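Local coordinates for single-stranded DNA-binding protein 1 (Streptomyces coelicolor, PDB 4DAM) that probably binds single-stranded DNA as a homotetramer of OB-fold domains, the part of the longer protein represented here, at residues F41-A47 with H61-V67; G84-V88 with G116-R121. The protein carries 1 engineered substitution. All coordinates share one frame; numbering follows the deposited sequence. Where two conformers were deposited one is given.

Contact 1: F41-A47 with H61-V67; sequences FRLAVTA and HTNFFTV
R42 and F64 meet as two nearly parallel plates, the guanidinium and phenyl planes inclined by only 10°, on the sheet face that also carries A44, T46, T62 and T66. Traced outward, R42 leaves its backbone with CG anti to N (chi1 -171°) and stays extended as far as NE, which carries the head group across the gap between the strands. CB and CG pass beside the carbonyl oxygen of F65; NE then reaches CD2 of F64 at 3.4 Å, CZ lies over the CB end of the ring, and NH2 ends 3.3 Å from F64 CG. The guanidinium therefore covers the root of the ring, not its centre. Further out, CE2 of F64 touches the methyl of A44, and T62 CG2 sits over a ring face, toward the rim. Beyond these, the T46 and T62 hydroxyls share a hydrogen bond, OG1 to OG1, of 2.7 Å.

On the reverse face, F41 lays its ring against V67, whose CB stands 3.9 Å from the ring centroid and 18° off the normal, a CH-pi contact. V67 CG2 also meets L43 CB at 3.7 Å, and V45 CG2 approaches the edge of the F65 ring. These apolar groups face strands 17-33, 86-100 and 103-112, as L43 on V89 and F65 on I110 attest.

The backbones run antiparallel, with paired bonds at F41-V67, L43-F65 and V45-N63; V45 N to N63 O, for instance, is 2.8 Å. At the far end, H61 NE2 bonds V95 O of the second subunit. One face polar and aromatic, the other closing an apolar core: this is a two-stranded antiparallel hairpin within the barrel of an OB fold.

Contact 2: G84-V88 with G116-R121; sequences GDPVV and GHDLAR
Unusually, the R121 guanidinium is laid flat over a proline: P86 CB stands 3.3 Å above its plane, over the centre, while D118 and V87 O lie at its edge. A bend at chi3 (-66°) folds the chain back so that NE and NH2 both approach one oxygen, D118 OD2, with NE at 2.9 Å in a salt bridge. The other oxygen, D118 OD1, accepts A120 N at 3.0 Å in an Asx turn, so the carboxylate braces the type I turn D118-R121. An alanine in place of R121 would probably leave D118 OD2 without its charged mate and uncover the ring of P86.

P86 O takes D118 N at 2.9 Å, the donor 43° above the carbonyl plane, and also a water at 2.8 Å that bridges to H117 ND1. Next along, V88 and G116 form a two-bond antiparallel pair, V88 N to G116 O being 2.9 Å.

The start of strand 86-100 thus receives the end of strand 114-117. R121 also reaches strand 17-33 through G22 O, H117 NE2 bonds S80 at the end of helix 71-80, and V88 packs on V88 of the third subunit.

How the contacts relate
From the N terminus, strand 17-33 comes first and later borders both contacts. Contact 1 closes the 13-residue excursion between 41-47 and 61-67, bringing strands 36-51 and 56-70 together as a hairpin. Helix 71-80 follows before contact 2 opens at 84-88; its partner 116-121 returns only after 27 residues, mostly the long strands 86-100 and 103-112. The two are therefore in series, neither nested nor crossed. They nevertheless meet, with centres about 13 Å apart: L43 CD1 of contact 1 packs 3.4 Å from V87 CG2 of contact 2. Contact 1 faces the second subunit, and contact 2 the third.

Contact 1: F41-A47 with H61-V67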
ATOM      1  N   PHE A  41       7.612   6.696 -18.788  1.00 14.45           N
ATOM      2  CA  PHE A  41       6.320   6.915 -19.428  1.00 13.89           C
ATOM      3  C   PHE A  41       5.352   7.522 -18.441  1.00 14.14           C
ATOM      4  O   PHE A  41       5.505   7.390 -17.228  1.00 15.86           O
ATOM      5  CB  PHE A  41       5.739   5.633 -20.046  1.00 15.33           C
ATOM      6  CG  PHE A  41       5.443   4.556 -19.058  1.00 14.96           C
ATOM      7  CD1 PHE A  41       4.168   4.412 -18.530  1.00 14.66           C
ATOM      8  CD2 PHE A  41       6.424   3.658 -18.689  1.00 16.61           C
ATOM      9  CE1 PHE A  41       3.895   3.400 -17.607  1.00 14.28           C
ATOM     10  CE2 PHE A  41       6.161   2.639 -17.777  1.00 15.65           C
ATOM     11  CZ  PHE A  41       4.890   2.520 -17.246  1.00 15.23           C
ATOM     12  N   ARG A  42       4.316   8.154 -18.977  1.00 15.12           N
ATOM     13  CA  ARG A  42       3.249   8.701 -18.148  1.00 15.79           C
ATOM     14  C   ARG A  42       2.183   7.650 -17.922  1.00 15.22           C
ATOM     15  O   ARG A  42       1.812   6.935 -18.833  1.00 16.92           O
ATOM     16  CB  ARG A  42       2.657   9.921 -18.824  1.00 19.81           C
ATOM     17  CG  ARG A  42       1.681  10.757 -18.014  1.00 23.03           C
ATOM     18  CD  ARG A  42       1.425  12.028 -18.824  1.00 28.32           C
ATOM     19  NE  ARG A  42       0.549  13.005 -18.196  1.00 37.09           N
ATOM     20  CZ  ARG A  42       0.875  13.796 -17.181  1.00 32.64           C
ATOM     21  NH1 ARG A  42       2.071  13.721 -16.597  1.00 37.66           N
ATOM     22  NH2 ARG A  42      -0.030  14.646 -16.732  1.00 40.28           N
ATOM     23  N   LEU A  43       1.715   7.557 -16.683  1.00 14.22           N
ATOM     24  CA  LEU A  43       0.678   6.615 -16.280  1.00 12.85           C
ATOM     25  C   LEU A  43      -0.536   7.393 -15.788  1.00 15.87           C
ATOM     26  O   LEU A  43      -0.415   8.278 -14.931  1.00 16.35           O
ATOM     27  CB  LEU A  43       1.180   5.721 -15.146  1.00 14.18           C
ATOM     28  CG  LEU A  43       0.209   4.665 -14.591  1.00 14.93           C
ATOM     29  CD1 LEU A  43       0.003   3.531 -15.596  1.00 17.31           C
ATOM     30  CD2 LEU A  43       0.705   4.124 -13.244  1.00 17.93           C
ATOM     31  N   ALA A  44      -1.701   7.057 -16.322  1.00 14.75           N
ATOM     32  CA  ALA A  44      -2.981   7.650 -15.903  1.00 15.16           C
ATOM     33  C   ALA A  44      -3.774   6.653 -15.083  1.00 16.39           C
ATOM     34  O   ALA A  44      -4.115   5.576 -15.574  1.00 16.73           O
ATOM     35  CB  ALA A  44      -3.805   8.076 -17.114  1.00 18.61           C
ATOM     36  N   VAL A  45      -4.094   7.037 -13.844  1.00 15.84           N
ATOM     37  CA  VAL A  45      -4.822   6.176 -12.932  1.00 16.23           C
ATOM     38  C   VAL A  45      -6.141   6.858 -12.559  1.00 18.89           C
ATOM     39  O   VAL A  45      -6.150   7.869 -11.846  1.00 18.77           O
ATOM     40  CB  VAL A  45      -3.974   5.891 -11.664  1.00 16.41           C
ATOM     41  CG1 VAL A  45      -4.727   5.013 -10.670  1.00 18.92           C
ATOM     42  CG2 VAL A  45      -2.607   5.319 -12.027  1.00 17.16           C
ATOM     43  N   THR A  46      -7.246   6.325 -13.068  1.00 19.02           N
ATOM     44  CA  THR A  46      -8.551   6.965 -12.892  1.00 20.32           C
ATOM     45  C   THR A  46      -9.387   6.209 -11.867  1.00 19.91           C
ATOM     46  O   THR A  46      -9.674   5.021 -12.042  1.00 22.88           O
ATOM     47  CB  THR A  46      -9.301   7.076 -14.237  1.00 24.01           C
ATOM     48  OG1 THR A  46      -8.506   7.831 -15.146  1.00 26.13           O
ATOM     49  CG2 THR A  46     -10.638   7.800 -14.058  1.00 25.75           C
ATOM     50  N   ALA A  47      -9.753   6.898 -10.788  1.00 20.12           N
ATOM     51  CA  ALA A  47     -10.670   6.352  -9.789  1.00 19.77           C
ATOM     52  C   ALA A  47     -12.060   6.341 -10.416  1.00 22.16           C
ATOM     53  O   ALA A  47     -12.367   7.176 -11.256  1.00 25.17           O
ATOM     54  CB  ALA A  47     -10.654   7.202  -8.518  1.00 25.44           C
ATOM     55  N   HIS A  61     -11.503  11.302 -10.134  1.00 28.29           N
ATOM     56  CA  HIS A  61     -10.230  11.972 -10.340  1.00 25.23           C
ATOM     57  C   HIS A  61      -9.219  11.074 -11.023  1.00 23.34           C
ATOM     58  O   HIS A  61      -9.128   9.882 -10.722  1.00 24.70           O
ATOM     59  CB  HIS A  61      -9.689  12.401  -8.985  1.00 24.96           C
ATOM     60  CG  HIS A  61      -8.359  13.074  -9.054  1.00 23.84           C
ATOM     61  ND1 HIS A  61      -8.201  14.329  -9.531  1.00 27.32           N
ATOM     62  CD2 HIS A  61      -7.094  12.610  -8.737  1.00 23.44           C
ATOM     63  CE1 HIS A  61      -6.900  14.654  -9.499  1.00 25.56           C
ATOM     64  NE2 HIS A  61      -6.223  13.606  -8.999  1.00 23.54           N
ATOM     65  N   THR A  62      -8.467  11.634 -11.957  1.00 20.11           N
ATOM     66  CA  THR A  62      -7.332  10.950 -12.573  1.00 19.40           C
ATOM     67  C   THR A  62      -6.003  11.432 -11.968  1.00 18.51           C
ATOM     68  O   THR A  62      -5.672  12.618 -12.054  1.00 21.33           O
ATOM     69  CB  THR A  62      -7.293  11.132 -14.109  1.00 22.92           C
ATOM     70  OG1 THR A  62      -8.467  10.528 -14.677  1.00 27.68           O
ATOM     71  CG2 THR A  62      -6.055  10.476 -14.674  1.00 22.41           C
ATOM     72  N   ASN A  63      -5.260  10.495 -11.376  1.00 17.10           N
ATOM     73  CA  ASN A  63      -3.889  10.714 -10.950  1.00 16.68           C
ATOM     74  C   ASN A  63      -2.959  10.435 -12.132  1.00 15.97           C
ATOM     75  O   ASN A  63      -2.997   9.338 -12.719  1.00 18.20           O
ATOM     76  CB  ASN A  63      -3.477   9.763  -9.811  1.00 16.82           C
ATOM     77  CG  ASN A  63      -4.006  10.158  -8.425  1.00 17.28           C
ATOM     78  OD1 ASN A  63      -4.090   9.316  -7.497  1.00 20.68           O
ATOM     79  ND2 ASN A  63      -4.344  11.406  -8.262  1.00 14.54           N
ATOM     80  N   PHE A  64      -2.072  11.374 -12.433  1.00 15.94           N
ATOM     81  CA  PHE A  64      -0.978  11.143 -13.377  1.00 15.76           C
ATOM     82  C   PHE A  64       0.344  10.976 -12.651  1.00 17.01           C
ATOM     83  O   PHE A  64       0.652  11.737 -11.728  1.00 18.38           O
ATOM     84  CB  PHE A  64      -0.852  12.285 -14.376  1.00 17.36           C
ATOM     85  CG  PHE A  64      -2.019  12.362 -15.329  1.00 19.45           C
ATOM     86  CD1 PHE A  64      -3.110  13.175 -15.039  1.00 24.09           C
ATOM     87  CD2 PHE A  64      -2.056  11.576 -16.472  1.00 23.26           C
ATOM     88  CE1 PHE A  64      -4.199  13.249 -15.906  1.00 25.44           C
ATOM     89  CE2 PHE A  64      -3.135  11.664 -17.346  1.00 23.68           C
ATOM     90  CZ  PHE A  64      -4.202  12.488 -17.046  1.00 24.81           C
ATOM     91  N   PHE A  65       1.098   9.975 -13.083  1.00 14.76           N
ATOM     92  CA  PHE A  65       2.435   9.703 -12.587  1.00 14.48           C
ATOM     93  C   PHE A  65       3.408   9.579 -13.735  1.00 16.18           C
ATOM     94  O   PHE A  65       3.059   9.114 -14.820  1.00 17.78           O
ATOM     95  CB  PHE A  65       2.488   8.386 -11.826  1.00 13.62           C
ATOM     96  CG  PHE A  65       1.549   8.287 -10.668  1.00 13.73           C
ATOM     97  CD1 PHE A  65       0.282   7.749 -10.819  1.00 16.28           C
ATOM     98  CD2 PHE A  65       1.951   8.711  -9.411  1.00 13.17           C
ATOM     99  CE1 PHE A  65      -0.578   7.646  -9.753  1.00 17.16           C
ATOM    100  CE2 PHE A  65       1.093   8.617  -8.342  1.00 15.63           C
ATOM    101  CZ  PHE A  65      -0.183   8.089  -8.510  1.00 16.89           C
ATOM    102  N   THR A  66       4.644   9.999 -13.490  1.00 14.46           N
ATOM    103  CA  THR A  66       5.742   9.643 -14.383  1.00 14.29           C
ATOM    104  C   THR A  66       6.404   8.404 -13.814  1.00 15.32           C
ATOM    105  O   THR A  66       6.879   8.409 -12.670  1.00 15.74           O
ATOM    106  CB  THR A  66       6.773  10.755 -14.505  1.00 18.14           C
ATOM    107  OG1 THR A  66       6.115  11.935 -14.996  1.00 21.70           O
ATOM    108  CG2 THR A  66       7.872  10.361 -15.464  1.00 20.43           C
ATOM    109  N   VAL A  67       6.385   7.338 -14.583  1.00 13.59           N
ATOM    110  CA  VAL A  67       6.955   6.070 -14.178  1.00 13.08           C
ATOM    111  C   VAL A  67       8.334   5.897 -14.790  1.00 15.11           C
ATOM    112  O   VAL A  67       8.530   6.057 -15.998  1.00 14.90           O
ATOM    113  CB  VAL A  67       6.068   4.866 -14.591  1.00 13.40           C
ATOM    114  CG1 VAL A  67       6.711   3.550 -14.175  1.00 14.40           C
ATOM    115  CG2 VAL A  67       4.644   4.996 -14.044  1.00 14.94           C
TER

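Contact 2: G84-V88 with G116-R121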
ATOM      1  N   GLY A  84      -2.116   3.484 -24.256  1.00 18.66           N
ATOM      2  CA  GLY A  84      -3.385   2.810 -24.080  1.00 21.42           C
ATOM      3  C   GLY A  84      -3.329   1.518 -23.292  1.00 20.62           C
ATOM      4  O   GLY A  84      -4.368   1.063 -22.790  1.00 25.05           O
ATOM      5  N   ASP A  85      -2.141   0.925 -23.137  1.00 16.82           N
ATOM      6  CA  ASP A  85      -2.028  -0.366 -22.472  1.00 16.55           C
ATOM      7  C   ASP A  85      -2.419  -0.273 -20.989  1.00 17.43           C
ATOM      8  O   ASP A  85      -1.874   0.563 -20.244  1.00 16.05           O
ATOM      9  CB  ASP A  85      -0.600  -0.895 -22.509  1.00 17.32           C
ATOM     10  CG  ASP A  85      -0.194  -1.455 -23.857  1.00 19.26           C
ATOM     11  OD1 ASP A  85      -1.061  -1.616 -24.748  1.00 21.69           O
ATOM     12  OD2 ASP A  85       1.015  -1.757 -23.999  1.00 17.64           O
ATOM     13  N   PRO A  86      -3.317  -1.157 -20.540  1.00 17.37           N
ATOM     14  CA  PRO A  86      -3.599  -1.241 -19.100  1.00 16.15           C
ATOM     15  C   PRO A  86      -2.476  -1.960 -18.386  1.00 16.77           C
ATOM     16  O   PRO A  86      -2.055  -3.042 -18.804  1.00 16.17           O
ATOM     17  CB  PRO A  86      -4.904  -2.022 -19.027  1.00 19.93           C
ATOM     18  CG  PRO A  86      -4.954  -2.780 -20.283  1.00 22.52           C
ATOM     19  CD  PRO A  86      -4.274  -1.954 -21.326  1.00 20.71           C
ATOM     20  N   VAL A  87      -1.948  -1.328 -17.329  1.00 14.30           N
ATOM     21  CA  VAL A  87      -0.809  -1.877 -16.625  1.00 13.60           C
ATOM     22  C   VAL A  87      -0.996  -1.772 -15.112  1.00 14.33           C
ATOM     23  O   VAL A  87      -1.776  -0.949 -14.630  1.00 15.17           O
ATOM     24  CB  VAL A  87       0.518  -1.172 -17.013  1.00 14.93           C
ATOM     25  CG1 VAL A  87       0.847  -1.428 -18.481  1.00 16.98           C
ATOM     26  CG2 VAL A  87       0.457   0.317 -16.731  1.00 15.51           C
ATOM     27  N   VAL A  88      -0.299  -2.656 -14.410  1.00 15.06           N
ATOM     28  CA  VAL A  88      -0.141  -2.571 -12.971  0.54 14.57           C
ATOM     29  C   VAL A  88       1.320  -2.231 -12.692  1.00 15.12           C
ATOM     30  O   VAL A  88       2.228  -2.874 -13.234  1.00 15.21           O
ATOM     31  CB  VAL A  88      -0.608  -3.844 -12.246  0.54 15.06           C
ATOM     32  CG1 VAL A  88      -0.093  -5.130 -12.857  0.54 13.52           C
ATOM     33  CG2 VAL A  88      -0.252  -3.766 -10.756  0.54 15.80           C
ATOM     34  N   GLY A 116       3.448  -4.837 -15.046  1.00 15.73           N
ATOM     35  CA  GLY A 116       2.857  -5.912 -15.862  1.00 15.83           C
ATOM     36  C   GLY A 116       1.653  -5.427 -16.616  1.00 15.78           C
ATOM     37  O   GLY A 116       0.961  -4.516 -16.173  1.00 14.53           O
ATOM     38  N   HIS A 117       1.412  -6.017 -17.792  1.00 15.00           N
ATOM     39  CA  HIS A 117       0.153  -5.812 -18.474  1.00 16.08           C
ATOM     40  C   HIS A 117      -0.957  -6.371 -17.616  1.00 15.76           C
ATOM     41  O   HIS A 117      -0.853  -7.500 -17.138  1.00 17.89           O
ATOM     42  CB  HIS A 117       0.165  -6.527 -19.824  1.00 15.73           C
ATOM     43  CG  HIS A 117       1.057  -5.879 -20.839  1.00 16.49           C
ATOM     44  ND1 HIS A 117       0.674  -4.800 -21.570  1.00 19.31           N
ATOM     45  CD2 HIS A 117       2.359  -6.150 -21.200  1.00 21.35           C
ATOM     46  CE1 HIS A 117       1.704  -4.439 -22.375  1.00 18.51           C
ATOM     47  NE2 HIS A 117       2.713  -5.252 -22.150  1.00 21.63           N
ATOM     48  N   ASP A 118      -2.018  -5.600 -17.408  1.00 15.69           N
ATOM     49  CA  ASP A 118      -3.094  -5.999 -16.491  1.00 15.80           C
ATOM     50  C   ASP A 118      -4.059  -6.951 -17.179  1.00 18.80           C
ATOM     51  O   ASP A 118      -4.772  -6.574 -18.115  1.00 21.22           O
ATOM     52  CB  ASP A 118      -3.837  -4.775 -15.993  1.00 17.64           C
ATOM     53  CG  ASP A 118      -4.882  -5.095 -14.894  1.00 20.18           C
ATOM     54  OD1 ASP A 118      -4.996  -6.269 -14.448  1.00 20.03           O
ATOM     55  OD2 ASP A 118      -5.572  -4.122 -14.480  1.00 22.59           O
ATOM     56  N   LEU A 119      -4.075  -8.177 -16.697  1.00 16.06           N
ATOM     57  CA  LEU A 119      -4.971  -9.217 -17.228  1.00 17.40           C
ATOM     58  C   LEU A 119      -6.443  -8.974 -16.921  1.00 19.10           C
ATOM     59  O   LEU A 119      -7.307  -9.653 -17.487  1.00 22.66           O
ATOM     60  CB  LEU A 119      -4.543 -10.584 -16.701  1.00 17.41           C
ATOM     61  CG  LEU A 119      -3.161 -11.100 -17.136  1.00 19.77           C
ATOM     62  CD1 LEU A 119      -2.621 -12.224 -16.261  1.00 20.08           C
ATOM     63  CD2 LEU A 119      -3.165 -11.458 -18.626  1.00 23.08           C
ATOM     64  N   ALA A 120      -6.758  -8.014 -16.054  1.00 17.64           N
ATOM     65  CA  ALA A 120      -8.157  -7.691 -15.766  1.00 21.04           C
ATOM     66  C   ALA A 120      -8.851  -6.965 -16.917  1.00 26.16           C
ATOM     67  O   ALA A 120     -10.074  -6.982 -17.003  1.00 26.54           O
ATOM     68  CB  ALA A 120      -8.279  -6.847 -14.502  1.00 23.93           C
ATOM     69  N   ARG A 121      -8.060  -6.303 -17.768  1.00 25.88           N
ATOM     70  CA  ARG A 121      -8.578  -5.349 -18.747  1.00 30.50           C
ATOM     71  C   ARG A 121      -7.981  -5.648 -20.147  1.00 34.42           C
ATOM     72  O   ARG A 121      -8.178  -4.903 -21.116  1.00 50.62           O
ATOM     73  CB  ARG A 121      -8.250  -3.918 -18.270  1.00 31.13           C
ATOM     74  CG  ARG A 121      -9.007  -3.475 -17.011  1.00 35.92           C
ATOM     75  CD  ARG A 121      -8.549  -2.106 -16.483  1.00 35.02           C
ATOM     76  NE  ARG A 121      -7.163  -2.168 -16.000  1.00 35.49           N
ATOM     77  CZ  ARG A 121      -6.267  -1.183 -16.079  0.80 30.46           C
ATOM     78  NH1 ARG A 121      -6.573  -0.005 -16.634  1.00 29.66           N
ATOM     79  NH2 ARG A 121      -5.027  -1.391 -15.607  1.00 27.73           N
TER
HETATM   80  O   HOH W   1      -1.859  -4.109 -21.357  1.00 23.25           O